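ParA (PDB 3EZF) probably acts as a P-loop ATPase in plasmid partition and, through an ADP-bound form that binds DNA, regulates transcription of its own partition genes. Local coordinates at residues A180-L185 with E221-H226. Sequence-based numbering, arbitrary orientation.
Sequences AMLNNL and ELVEEH. Unlike the reference sequence in segment 180-185: Asn184 (reference Asp). Unlike the reference sequence in segment 221-226: Glu221 (reference Asp), Glu224 (reference Lys).
Leu182 reaches across from the last turn of helix 177-182 and places its two methyl branches on different residues of helix 219-226. CD1 of Leu182 meets CD1 of Leu222 at 3.9 Å, the two leucine side chains crossing at about a right angle, while CD2 of Leu182 lies more loosely beside CG2 of Val223 at 4.3 Å. Because CG of Leu182 stands anti to its own carbonyl carbon (chi1 -69°), the isobutyl group extends toward helix 219-226 and its methyls rest against Leu222 and Val223. A separate contact involves the Leu182 backbone: CB of His226 lies 3.8 Å from the carbonyl O of Leu182, a van der Waals approach. No hydrogen bond joins the segments. Around this apolar centre, Val215 of helix 212-216 touches both leucines, and Trp219 packs on Leu182 and also on Met181, which turns to Ile235, Leu236 and Ile240 of helix 235-241. Just beyond the helix end, Asn183 ND2 is hydrogen-bonded to Glu175 OE1. The leucine-centred contact is a small, partly buried helix-helix interface at the periphery, its centre about 24 Å from the centre of the chain, within the AAA-family region whose core is a parallel beta-sheet of the P-loop NTPase fold.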
loop_
_atom_site.group_PDB
_atom_site.type_symbol
_atom_site.label_atom_id
_atom_site.label_comp_id
_atom_site.label_asym_id
_atom_site.label_seq_id
_atom_site.Cartn_x
_atom_site.Cartn_y
_atom_site.Cartn_z
ATOM N N ALA A 180 -6.146 19.656 8.760
ATOM C CA ALA A 180 -6.733 20.149 10.003
ATOM C C ALA A 180 -5.660 20.544 11.006
ATOM O O ALA A 180 -5.797 21.544 11.713
ATOM C CB ALA A 180 -7.631 19.118 10.596
ATOM N N MET A 181 -4.579 19.780 11.066
ATOM C CA MET A 181 -3.502 20.087 12.003
ATOM C C MET A 181 -2.836 21.418 11.684
ATOM O O MET A 181 -2.462 22.171 12.571
ATOM C CB MET A 181 -2.439 19.000 11.958
ATOM C CG MET A 181 -2.915 17.628 12.353
ATOM S SD MET A 181 -1.647 16.336 11.935
ATOM C CE MET A 181 -0.585 16.556 13.294
ATOM N N LEU A 182 -2.671 21.691 10.401
ATOM C CA LEU A 182 -2.021 22.922 9.974
ATOM C C LEU A 182 -2.913 24.160 10.101
ATOM O O LEU A 182 -2.411 25.274 10.272
ATOM C CB LEU A 182 -1.524 22.776 8.527
ATOM C CG LEU A 182 -0.354 21.804 8.312
ATOM C CD1 LEU A 182 -0.019 21.682 6.817
ATOM C CD2 LEU A 182 0.852 22.306 9.094
ATOM N N ASN A 183 -4.230 23.966 10.050
ATOM C CA ASN A 183 -5.152 25.092 10.129
ATOM C C ASN A 183 -5.531 25.563 11.527
ATOM O O ASN A 183 -6.462 26.356 11.678
ATOM C CB ASN A 183 -6.424 24.788 9.344
ATOM C CG ASN A 183 -6.140 24.431 7.911
ATOM O OD1 ASN A 183 -5.262 25.014 7.283
ATOM N ND2 ASN A 183 -6.891 23.475 7.377
ATOM N N ASN A 184 -4.819 25.096 12.545
ATOM C CA ASN A 184 -5.114 25.507 13.915
ATOM C C ASN A 184 -6.631 25.707 14.144
ATOM O O ASN A 184 -7.060 26.761 14.615
ATOM C CB ASN A 184 -4.372 26.807 14.214
ATOM C CG ASN A 184 -4.143 27.022 15.689
ATOM O OD1 ASN A 184 -4.833 26.451 16.524
ATOM N ND2 ASN A 184 -3.170 27.860 16.019
ATOM N N LEU A 185 -7.431 24.697 13.796
ATOM C CA LEU A 185 -8.883 24.750 13.964
ATOM C C LEU A 185 -9.283 24.715 15.426
ATOM O O LEU A 185 -8.454 24.463 16.304
ATOM C CB LEU A 185 -9.546 23.581 13.252
ATOM C CG LEU A 185 -9.200 23.424 11.776
ATOM C CD1 LEU A 185 -10.122 22.357 11.168
ATOM C CD2 LEU A 185 -9.360 24.757 11.063
ATOM N N GLU A 221 8.783 22.775 6.932
ATOM C CA GLU A 221 8.675 24.011 6.202
ATOM C C GLU A 221 7.291 24.713 6.491
ATOM O O GLU A 221 7.208 25.906 6.861
ATOM C CB GLU A 221 8.820 23.596 4.713
ATOM C CG GLU A 221 10.335 23.495 4.054
ATOM C CD GLU A 221 11.116 22.059 4.262
ATOM O OE1 GLU A 221 11.056 21.147 5.203
ATOM O OE2 GLU A 221 11.930 21.895 3.357
ATOM N N LEU A 222 6.208 23.961 6.258
ATOM C CA LEU A 222 4.829 24.439 6.463
ATOM C C LEU A 222 4.521 24.761 7.919
ATOM O O LEU A 222 3.771 25.692 8.209
ATOM C CB LEU A 222 3.808 23.397 5.998
ATOM C CG LEU A 222 3.649 23.240 4.492
ATOM C CD1 LEU A 222 2.808 22.015 4.170
ATOM C CD2 LEU A 222 3.018 24.492 3.928
ATOM N N VAL A 223 5.069 23.971 8.838
ATOM C CA VAL A 223 4.816 24.205 10.250
ATOM C C VAL A 223 5.425 25.540 10.614
ATOM O O VAL A 223 4.861 26.282 11.403
ATOM C CB VAL A 223 5.429 23.088 11.134
ATOM C CG1 VAL A 223 5.199 23.394 12.615
ATOM C CG2 VAL A 223 4.804 21.745 10.782
ATOM N N GLU A 224 6.568 25.854 10.012
ATOM C CA GLU A 224 7.269 27.112 10.278
ATOM C C GLU A 224 6.486 28.308 9.769
ATOM O O GLU A 224 6.628 29.417 10.282
ATOM C CB GLU A 224 8.646 27.108 9.617
ATOM C CG GLU A 224 9.493 25.889 9.933
ATOM C CD GLU A 224 10.981 26.203 9.933
ATOM O OE1 GLU A 224 11.440 26.872 10.893
ATOM O OE2 GLU A 224 11.684 25.793 8.976
ATOM N N GLU A 225 5.663 28.073 8.752
ATOM C CA GLU A 225 4.841 29.114 8.141
ATOM C C GLU A 225 3.522 29.297 8.888
ATOM O O GLU A 225 3.271 30.343 9.468
ATOM C CB GLU A 225 4.594 28.738 6.675
ATOM C CG GLU A 225 3.615 29.595 5.916
ATOM C CD GLU A 225 3.553 29.215 4.438
ATOM O OE1 GLU A 225 2.645 29.705 3.723
ATOM O OE2 GLU A 225 4.418 28.429 3.990
ATOM N N HIS A 226 2.713 28.244 8.894
ATOM C CA HIS A 226 1.399 28.226 9.528
ATOM C C HIS A 226 1.352 28.087 11.036
ATOM O O HIS A 226 0.381 28.512 11.657
ATOM C CB HIS A 226 0.573 27.110 8.914
ATOM C CG HIS A 226 0.278 27.321 7.466
ATOM N ND1 HIS A 226 -0.769 28.104 7.030
ATOM C CD2 HIS A 226 0.918 26.896 6.355
ATOM C CE1 HIS A 226 -0.760 28.148 5.712
ATOM N NE2 HIS A 226 0.258 27.421 5.278
#